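Local coordinates for DisA protein (Sorangium cellulosum, PDB 6CCA) that acts as a carbon methyltransferase of the disorazol polyketide assembly line, probably transferring methyl groups from S-adenosylmethionine to make a gem-dimethyl group, at residues Lys225-Gly236 / Arg251-Asp259; Ala240-Ala250 / Tyr272-Thr280. All blocks are in the same frame, centred on the assembly; numbering follows the deposited sequence.

Interaction 1: residues Lys225-Gly236 / Arg251-Asp259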
loop_
_atom_site.group_PDB
_atom_site.type_symbol
_atom_site.label_atom_id
_atom_site.label_comp_id
_atom_site.label_asym_id
_atom_site.label_seq_id
_atom_site.Cartn_x
_atom_site.Cartn_y
_atom_site.Cartn_z
ATOM N N LYS A 225 18.806 -15.064 18.875
ATOM C CA LYS A 225 18.178 -13.829 18.376
ATOM C C LYS A 225 16.785 -14.008 17.815
ATOM O O LYS A 225 16.416 -15.099 17.394
ATOM C CB LYS A 225 19.071 -13.190 17.336
ATOM C CG LYS A 225 20.398 -12.756 17.993
ATOM C CD LYS A 225 21.184 -11.862 17.126
ATOM C CE LYS A 225 22.441 -11.451 17.904
ATOM N NZ LYS A 225 23.512 -11.362 16.891
ATOM N N ILE A 226 16.060 -12.892 17.784
ATOM C CA ILE A 226 14.807 -12.766 17.080
ATOM C C ILE A 226 15.157 -12.138 15.720
ATOM O O ILE A 226 15.979 -11.194 15.703
ATOM C CB ILE A 226 13.845 -11.809 17.796
ATOM C CG1 ILE A 226 13.388 -12.342 19.173
ATOM C CG2 ILE A 226 12.624 -11.581 16.926
ATOM C CD1 ILE A 226 12.607 -13.610 19.072
ATOM N N THR A 227 14.604 -12.715 14.644
ATOM C CA THR A 227 14.949 -12.327 13.277
ATOM C C THR A 227 13.724 -11.814 12.559
ATOM O O THR A 227 12.737 -12.537 12.426
ATOM C CB THR A 227 15.532 -13.521 12.502
ATOM O OG1 THR A 227 16.587 -14.081 13.266
ATOM C CG2 THR A 227 16.139 -13.084 11.188
ATOM N N ILE A 228 13.799 -10.569 12.079
ATOM C CA ILE A 228 12.650 -9.954 11.413
ATOM C C ILE A 228 13.044 -9.687 9.983
ATOM O O ILE A 228 14.170 -9.262 9.738
ATOM C CB ILE A 228 12.323 -8.656 12.125
ATOM C CG1 ILE A 228 12.024 -8.938 13.593
ATOM C CG2 ILE A 228 11.260 -7.862 11.368
ATOM C CD1 ILE A 228 11.787 -7.683 14.432
ATOM N N LEU A 229 12.176 -10.011 9.056
ATOM C CA LEU A 229 12.382 -9.704 7.641
ATOM C C LEU A 229 11.438 -8.600 7.231
ATOM O O LEU A 229 10.256 -8.743 7.419
ATOM C CB LEU A 229 12.120 -10.947 6.826
ATOM C CG LEU A 229 11.924 -10.788 5.311
ATOM C CD1 LEU A 229 13.282 -10.424 4.758
ATOM C CD2 LEU A 229 11.434 -12.074 4.694
ATOM N N GLU A 230 11.947 -7.536 6.621
ATOM C CA GLU A 230 11.117 -6.610 5.925
ATOM C C GLU A 230 11.226 -6.840 4.431
ATOM O O GLU A 230 12.310 -6.811 3.860
ATOM C CB GLU A 230 11.454 -5.160 6.225
ATOM C CG GLU A 230 10.524 -4.204 5.516
ATOM C CD GLU A 230 10.671 -2.729 5.927
ATOM O OE1 GLU A 230 11.677 -2.371 6.603
ATOM O OE2 GLU A 230 9.767 -1.957 5.469
ATOM N N VAL A 231 10.082 -7.056 3.802
ATOM C CA VAL A 231 10.040 -7.164 2.351
ATOM C C VAL A 231 9.705 -5.855 1.716
ATOM O O VAL A 231 8.958 -5.044 2.280
ATOM C CB VAL A 231 9.059 -8.260 1.896
ATOM C CG1 VAL A 231 9.590 -9.627 2.363
ATOM C CG2 VAL A 231 7.714 -8.066 2.453
ATOM N N GLY A 232 10.198 -5.630 0.495
ATOM C CA GLY A 232 9.871 -4.355 -0.124
ATOM C C GLY A 232 10.208 -3.117 0.660
ATOM O O GLY A 232 9.491 -2.131 0.578
ATOM N N ALA A 233 11.343 -3.097 1.346
ATOM C CA ALA A 233 11.763 -1.926 2.122
ATOM C C ALA A 233 12.028 -0.662 1.273
ATOM O O ALA A 233 12.064 0.457 1.834
ATOM C CB ALA A 233 12.965 -2.243 2.981
ATOM N N GLY A 234 12.274 -0.852 -0.026
ATOM C CA GLY A 234 12.326 0.289 -0.969
ATOM C C GLY A 234 13.495 1.097 -0.580
ATOM O O GLY A 234 14.536 0.532 -0.268
ATOM N N THR A 235 13.327 2.415 -0.543
ATOM C CA THR A 235 14.384 3.326 -0.095
ATOM C C THR A 235 14.363 3.567 1.421
ATOM O O THR A 235 15.117 4.401 1.924
ATOM C CB THR A 235 14.255 4.678 -0.833
ATOM O OG1 THR A 235 13.048 5.317 -0.403
ATOM C CG2 THR A 235 14.211 4.441 -2.357
ATOM N N GLY A 236 13.523 2.819 2.161
ATOM C CA GLY A 236 13.653 2.781 3.591
ATOM C C GLY A 236 13.016 3.955 4.331
ATOM O O GLY A 236 13.357 4.217 5.498
ATOM N N ARG A 251 20.840 -6.256 20.808
ATOM C CA ARG A 251 21.652 -7.439 21.159
ATOM C C ARG A 251 20.963 -8.776 20.929
ATOM O O ARG A 251 21.638 -9.807 20.722
ATOM C CB ARG A 251 22.233 -7.300 22.575
ATOM C CG ARG A 251 21.504 -7.984 23.720
ATOM C CD ARG A 251 22.122 -7.520 25.048
ATOM N NE ARG A 251 21.166 -7.618 26.153
ATOM C CZ ARG A 251 20.099 -6.828 26.325
ATOM N NH1 ARG A 251 19.812 -5.857 25.465
ATOM N NH2 ARG A 251 19.297 -7.021 27.369
ATOM N N HIS A 252 19.636 -8.793 20.911
ATOM C CA HIS A 252 18.958 -10.038 20.506
ATOM C C HIS A 252 18.137 -9.939 19.220
ATOM O O HIS A 252 17.199 -10.674 19.030
ATOM C CB HIS A 252 18.137 -10.619 21.636
ATOM C CG HIS A 252 17.836 -9.641 22.704
ATOM N ND1 HIS A 252 16.942 -8.612 22.525
ATOM C CD2 HIS A 252 18.305 -9.532 23.970
ATOM C CE1 HIS A 252 16.891 -7.888 23.631
ATOM N NE2 HIS A 252 17.701 -8.431 24.524
ATOM N N LEU A 253 18.544 -9.078 18.325
ATOM C CA LEU A 253 17.805 -8.867 17.104
ATOM C C LEU A 253 18.689 -8.980 15.867
ATOM O O LEU A 253 19.837 -8.493 15.851
ATOM C CB LEU A 253 17.130 -7.495 17.232
ATOM C CG LEU A 253 16.409 -6.945 16.024
ATOM C CD1 LEU A 253 15.178 -7.787 15.790
ATOM C CD2 LEU A 253 16.046 -5.513 16.321
ATOM N N GLU A 254 18.168 -9.640 14.831
ATOM C CA GLU A 254 18.652 -9.448 13.470
ATOM C C GLU A 254 17.493 -8.954 12.570
ATOM O O GLU A 254 16.422 -9.569 12.548
ATOM C CB GLU A 254 19.160 -10.716 12.870
ATOM C CG GLU A 254 20.106 -11.539 13.667
ATOM C CD GLU A 254 20.276 -12.861 12.969
ATOM O OE1 GLU A 254 19.496 -13.855 13.249
ATOM O OE2 GLU A 254 21.060 -12.790 12.016
ATOM N N TYR A 255 17.721 -7.901 11.793
ATOM C CA TYR A 255 16.721 -7.369 10.926
ATOM C C TYR A 255 17.223 -7.422 9.463
ATOM O O TYR A 255 18.320 -6.974 9.152
ATOM C CB TYR A 255 16.430 -5.960 11.357
ATOM C CG TYR A 255 15.267 -5.264 10.706
ATOM C CD1 TYR A 255 15.340 -4.727 9.420
ATOM C CD2 TYR A 255 14.083 -5.072 11.423
ATOM C CE1 TYR A 255 14.253 -4.058 8.841
ATOM C CE2 TYR A 255 12.984 -4.435 10.872
ATOM C CZ TYR A 255 13.061 -3.905 9.586
ATOM O OH TYR A 255 11.933 -3.260 9.077
ATOM N N PHE A 256 16.459 -8.066 8.600
ATOM C CA PHE A 256 16.775 -8.142 7.199
ATOM C C PHE A 256 15.990 -7.079 6.418
ATOM O O PHE A 256 14.750 -7.127 6.265
ATOM C CB PHE A 256 16.481 -9.526 6.666
ATOM C CG PHE A 256 17.549 -10.542 6.981
ATOM C CD1 PHE A 256 17.726 -11.002 8.288
ATOM C CD2 PHE A 256 18.391 -11.006 5.982
ATOM C CE1 PHE A 256 18.743 -11.918 8.597
ATOM C CE2 PHE A 256 19.395 -11.958 6.275
ATOM C CZ PHE A 256 19.598 -12.356 7.579
ATOM N N TYR A 257 16.745 -6.095 5.924
ATOM C CA TYR A 257 16.272 -5.060 5.017
ATOM C C TYR A 257 16.373 -5.582 3.567
ATOM O O TYR A 257 17.485 -5.801 3.071
ATOM C CB TYR A 257 17.139 -3.806 5.244
ATOM C CG TYR A 257 16.790 -2.569 4.438
ATOM C CD1 TYR A 257 16.833 -2.539 3.075
ATOM C CD2 TYR A 257 16.444 -1.403 5.072
ATOM C CE1 TYR A 257 16.537 -1.367 2.360
ATOM C CE2 TYR A 257 16.202 -0.250 4.363
ATOM C CZ TYR A 257 16.259 -0.253 3.013
ATOM O OH TYR A 257 15.944 0.936 2.363
ATOM N N THR A 258 15.241 -5.854 2.934
ATOM C CA THR A 258 15.229 -6.496 1.634
ATOM C C THR A 258 14.320 -5.784 0.708
ATOM O O THR A 258 13.417 -5.043 1.152
ATOM C CB THR A 258 14.823 -8.007 1.667
ATOM O OG1 THR A 258 13.425 -8.132 1.740
ATOM C CG2 THR A 258 15.486 -8.732 2.773
ATOM N N ASP A 259 14.633 -5.904 -0.611
ATOM C CA ASP A 259 13.815 -5.352 -1.669
ATOM C C ASP A 259 14.135 -6.122 -2.926
ATOM O O ASP A 259 15.201 -6.727 -3.037
ATOM C CB ASP A 259 14.172 -3.875 -1.916
ATOM C CG ASP A 259 13.125 -3.174 -2.756
ATOM O OD1 ASP A 259 12.118 -2.746 -2.157
ATOM O OD2 ASP A 259 13.315 -3.057 -4.003
HETATM O O HOH W 1 22.338 -8.911 15.537
HETATM O O HOH W 2 11.847 -7.804 -0.514
#
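Glu230 OE1 accepts a hydrogen bond from Tyr255 OH, 2.6 Å away, and is also hydrogen-bonded to Thr239 OG1 of helix 239-246. Tyr255 meets it from above the carboxylate plane, while the acid lies at the edge of the ring with the two planes 89° apart. Glu230 reaches this place with CG anti to its backbone N (chi1 -178°) and an extended chain. Two neighbouring parallel strands, 226-231 and 253-257, carry the pair, and backbone bonds join them from Ile226 N to His252 O through to Glu230 N and Phe256 O. Ile228 CD1 meets Leu253 CD1 at 3.7 Å, branched aliphatic groups suited to a buried sheet face. Farther along, Thr258 OG1 donates to Glu230 O at 2.7 Å.

The glycine-rich loop that follows, with a type II' turn from Ala233 to Gly236, folds over Tyr257. Ala233 lays CB over the face of the Tyr257 ring, 3.7 Å from its centroid, and Tyr257 OH bonds Gly234 O from above the carbonyl plane. Gly234 N donates to Asp259 OD1 at 2.9 Å, while Asp259 OD2 is held by Ser261 N. Positive phi at Gly232, Gly234 and Gly236 suits residues lacking a side chain. Strand, glycine loop and acid after the next strand match the Rossmann-like methyltransferase fold, where this region binds S-adenosylmethionine, so these bonds probably shape the cofactor site.

Interaction 2: residues Ala240-Ala250 / Tyr272-Thr280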
loop_
_atom_site.group_PDB
_atom_site.type_symbol
_atom_site.label_atom_id
_atom_site.label_comp_id
_atom_site.label_asym_id
_atom_site.label_seq_id
_atom_site.Cartn_x
_atom_site.Cartn_y
_atom_site.Cartn_z
ATOM N N ALA A 240 13.287 3.650 8.549
ATOM C CA ALA A 240 14.103 4.471 9.473
ATOM C C ALA A 240 13.588 4.498 10.955
ATOM O O ALA A 240 14.321 4.221 11.927
ATOM C CB ALA A 240 14.243 5.901 8.906
ATOM N N SER A 241 12.296 4.787 11.103
ATOM C CA SER A 241 11.695 4.860 12.380
ATOM C C SER A 241 11.509 3.478 13.001
ATOM O O SER A 241 11.538 3.356 14.215
ATOM C CB SER A 241 10.426 5.717 12.307
ATOM O OG SER A 241 9.426 4.969 11.647
ATOM N N VAL A 242 11.320 2.435 12.197
ATOM C CA VAL A 242 11.322 1.110 12.728
ATOM C C VAL A 242 12.667 0.749 13.395
ATOM O O VAL A 242 12.736 0.260 14.550
ATOM C CB VAL A 242 10.963 0.077 11.650
ATOM C CG1 VAL A 242 11.151 -1.334 12.177
ATOM C CG2 VAL A 242 9.509 0.274 11.146
ATOM N N LEU A 243 13.739 0.984 12.658
ATOM C CA LEU A 243 15.053 0.625 13.153
ATOM C C LEU A 243 15.362 1.448 14.432
ATOM O O LEU A 243 15.954 0.959 15.371
ATOM C CB LEU A 243 16.074 0.888 12.060
ATOM C CG LEU A 243 15.957 0.032 10.812
ATOM C CD1 LEU A 243 17.086 0.403 9.839
ATOM C CD2 LEU A 243 15.989 -1.448 11.072
ATOM N N GLU A 244 15.011 2.720 14.454
ATOM C CA GLU A 244 15.270 3.501 15.653
ATOM C C GLU A 244 14.493 2.927 16.848
ATOM O O GLU A 244 15.043 2.785 17.958
ATOM C CB GLU A 244 14.940 4.971 15.441
ATOM C CG GLU A 244 15.314 5.847 16.640
ATOM C CD GLU A 244 16.832 5.825 16.979
ATOM O OE1 GLU A 244 17.723 5.454 16.147
ATOM O OE2 GLU A 244 17.175 6.138 18.125
ATOM N N ALA A 245 13.226 2.573 16.634
ATOM C CA ALA A 245 12.415 2.011 17.762
ATOM C C ALA A 245 12.963 0.681 18.217
ATOM O O ALA A 245 12.878 0.293 19.397
ATOM C CB ALA A 245 10.947 1.850 17.363
ATOM N N LEU A 246 13.529 -0.080 17.296
ATOM C CA LEU A 246 14.004 -1.403 17.653
ATOM C C LEU A 246 15.407 -1.418 18.237
ATOM O O LEU A 246 15.836 -2.462 18.699
ATOM C CB LEU A 246 13.921 -2.330 16.458
ATOM C CG LEU A 246 12.623 -3.121 16.271
ATOM C CD1 LEU A 246 11.375 -2.310 16.433
ATOM C CD2 LEU A 246 12.655 -3.753 14.888
ATOM N N SER A 247 16.128 -0.304 18.135
ATOM C CA SER A 247 17.594 -0.357 18.243
ATOM C C SER A 247 18.020 -0.729 19.669
ATOM O O SER A 247 19.076 -1.292 19.830
ATOM C CB SER A 247 18.266 0.949 17.809
ATOM O OG SER A 247 17.754 2.011 18.575
ATOM N N SER A 248 17.184 -0.437 20.667
ATOM C CA SER A 248 17.438 -0.877 22.048
ATOM C C SER A 248 17.401 -2.381 22.236
ATOM O O SER A 248 17.893 -2.840 23.269
ATOM C CB SER A 248 16.437 -0.252 23.028
ATOM O OG SER A 248 15.144 -0.839 22.878
ATOM N N HIS A 249 16.823 -3.154 21.298
ATOM C CA HIS A 249 16.896 -4.601 21.329
ATOM C C HIS A 249 18.008 -5.167 20.530
ATOM O O HIS A 249 18.036 -6.380 20.280
ATOM C CB HIS A 249 15.620 -5.253 20.760
ATOM C CG HIS A 249 14.449 -5.124 21.662
ATOM N ND1 HIS A 249 13.678 -3.986 21.706
ATOM C CD2 HIS A 249 13.953 -5.956 22.604
ATOM C CE1 HIS A 249 12.728 -4.139 22.608
ATOM N NE2 HIS A 249 12.862 -5.333 23.154
ATOM N N ALA A 250 18.900 -4.299 20.084
ATOM C CA ALA A 250 19.915 -4.705 19.140
ATOM C C ALA A 250 20.597 -6.005 19.529
ATOM O O ALA A 250 20.866 -6.816 18.663
ATOM C CB ALA A 250 20.916 -3.606 18.917
ATOM N N TYR A 272 21.609 3.305 6.392
ATOM C CA TYR A 272 21.277 2.771 7.704
ATOM C C TYR A 272 22.276 1.812 8.295
ATOM O O TYR A 272 22.241 1.593 9.473
ATOM C CB TYR A 272 19.914 2.051 7.606
ATOM C CG TYR A 272 18.838 3.044 7.147
ATOM C CD1 TYR A 272 18.459 4.109 7.973
ATOM C CD2 TYR A 272 18.172 2.893 5.927
ATOM C CE1 TYR A 272 17.494 5.023 7.555
ATOM C CE2 TYR A 272 17.227 3.839 5.484
ATOM C CZ TYR A 272 16.893 4.892 6.317
ATOM O OH TYR A 272 15.943 5.816 5.905
ATOM N N GLY A 273 23.083 1.151 7.451
ATOM C CA GLY A 273 24.017 0.140 7.945
ATOM C C GLY A 273 24.944 0.613 9.044
ATOM O O GLY A 273 25.009 -0.009 10.108
ATOM N N PRO A 274 25.652 1.757 8.813
ATOM C CA PRO A 274 26.520 2.248 9.907
ATOM C C PRO A 274 25.854 2.422 11.279
ATOM O O PRO A 274 26.421 2.021 12.351
ATOM C CB PRO A 274 27.061 3.582 9.334
ATOM C CG PRO A 274 27.043 3.388 7.871
ATOM C CD PRO A 274 25.686 2.665 7.662
ATOM N N ARG A 275 24.659 3.001 11.288
ATOM C CA ARG A 275 24.017 3.304 12.574
ATOM C C ARG A 275 23.355 2.125 13.206
ATOM O O ARG A 275 23.167 2.104 14.437
ATOM C CB ARG A 275 23.008 4.460 12.304
ATOM C CG ARG A 275 22.193 4.938 13.518
ATOM C CD ARG A 275 21.442 6.245 13.173
ATOM N NE ARG A 275 20.450 6.581 14.186
ATOM C CZ ARG A 275 20.716 7.148 15.360
ATOM N NH1 ARG A 275 21.966 7.477 15.700
ATOM N NH2 ARG A 275 19.726 7.394 16.208
ATOM N N TYR A 276 22.983 1.117 12.402
ATOM C CA TYR A 276 22.238 -0.094 12.861
ATOM C C TYR A 276 22.929 -1.369 12.412
ATOM O O TYR A 276 22.585 -1.985 11.400
ATOM C CB TYR A 276 20.786 -0.042 12.282
ATOM C CG TYR A 276 20.081 1.222 12.663
ATOM C CD1 TYR A 276 19.700 1.460 13.982
ATOM C CD2 TYR A 276 19.790 2.180 11.714
ATOM C CE1 TYR A 276 19.054 2.654 14.319
ATOM C CE2 TYR A 276 19.160 3.364 12.069
ATOM C CZ TYR A 276 18.768 3.559 13.377
ATOM O OH TYR A 276 18.094 4.731 13.704
ATOM N N PRO A 277 23.982 -1.781 13.167
ATOM C CA PRO A 277 24.788 -2.909 12.752
ATOM C C PRO A 277 24.067 -4.203 12.829
ATOM O O PRO A 277 24.492 -5.160 12.217
ATOM C CB PRO A 277 25.963 -2.922 13.770
ATOM C CG PRO A 277 25.883 -1.623 14.531
ATOM C CD PRO A 277 24.424 -1.207 14.464
ATOM N N PHE A 278 22.928 -4.245 13.514
ATOM C CA PHE A 278 22.108 -5.463 13.519
ATOM C C PHE A 278 21.330 -5.784 12.169
ATOM O O PHE A 278 20.628 -6.806 12.074
ATOM C CB PHE A 278 21.155 -5.440 14.720
ATOM C CG PHE A 278 20.161 -4.309 14.712
ATOM C CD1 PHE A 278 20.458 -3.100 15.310
ATOM C CD2 PHE A 278 18.920 -4.444 14.135
ATOM C CE1 PHE A 278 19.553 -2.044 15.352
ATOM C CE2 PHE A 278 17.996 -3.380 14.153
ATOM C CZ PHE A 278 18.298 -2.179 14.769
ATOM N N VAL A 279 21.360 -4.869 11.210
ATOM C CA VAL A 279 20.638 -5.039 9.945
ATOM C C VAL A 279 21.514 -5.681 8.903
ATOM O O VAL A 279 22.696 -5.278 8.788
ATOM C CB VAL A 279 20.177 -3.690 9.419
ATOM C CG1 VAL A 279 19.449 -3.854 8.068
ATOM C CG2 VAL A 279 19.360 -2.968 10.503
ATOM N N THR A 280 20.969 -6.701 8.207
ATOM C CA THR A 280 21.527 -7.323 7.025
ATOM C C THR A 280 20.739 -6.826 5.822
ATOM O O THR A 280 19.526 -6.793 5.850
ATOM C CB THR A 280 21.477 -8.846 7.183
ATOM O OG1 THR A 280 22.292 -9.171 8.287
ATOM C CG2 THR A 280 21.991 -9.647 5.957
HETATM O O HOH W 3 16.646 5.879 11.966
#
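Helix 239-246 with the turn after it and the largely irregular segment 272-280 come no closer than 6.1 Å between CA atoms, at Ala250 and Phe278, and no backbone hydrogen bond joins them, so side chains make the contact. Leu243 fills the middle. Its CB sits over the face of the Tyr276 ring, 3.8 Å from the centroid and almost on the ring normal, while its two methyls part: CD1 runs to the Tyr276 ring and to Tyr272 CB, and CD2 meets Val279 CG2 at 3.7 Å. A branched leucine suits a place with partners on several sides. The opposite face of the Tyr276 ring carries Arg275 CG, leaving this ring sandwiched between aliphatic carbons.

At the rim of the same ring Glu244 OE1 accepts two bonds. Tyr276 OH, 2.6 Å away, uses the anti lone pair of OE1, and Arg275 NH2, at 2.8 Å, comes from above the carboxylate plane in a salt bridge. A bend at chi2 (61°) turns the Glu244 carboxylate to these donors, nearly parallel to the guanidinium with 14° between the planes. Arg275 NE also donates to Tyr276 OH, and a water links that hydroxyl to Ala240 O.

Small residues flank the centre: Ala240 CB lies 3.5 Å from Tyr272 OH, and Ala250 CB is 3.7 Å from Phe278 CD1. The Phe278 ring brings CE1 against Ser247 CA, with Leu243 O at its edge.

The helix has helix 196-216 beside it, touched by Ser241, Val242 and Ala245, while Val242 also reaches Tyr255 of strand 253-257, and segment 272-280 leads from helix 262-272 into strand 279-281, which pairs with strand 253-257.

Interaction 1 is the buried pairing of two parallel strands, whereas interaction 2 is partly buried and sets a helix against the loop leading to the next strand. Their segments alternate along the chain: helix 239-246 is the crossover between the two strands of interaction 1, and the strand entered at 279 pairs with 253-257, Thr280 N lying 2.8 Å from Tyr255 O. Backbone bonds and internal polar pairs dominate the first contact, shaping the probable cofactor end of the sheet. The second has no backbone bond and combines a leucine-centred apolar patch with a salt bridge between exposed residues, joining the crossover helix to the loop that enters strand 279-281.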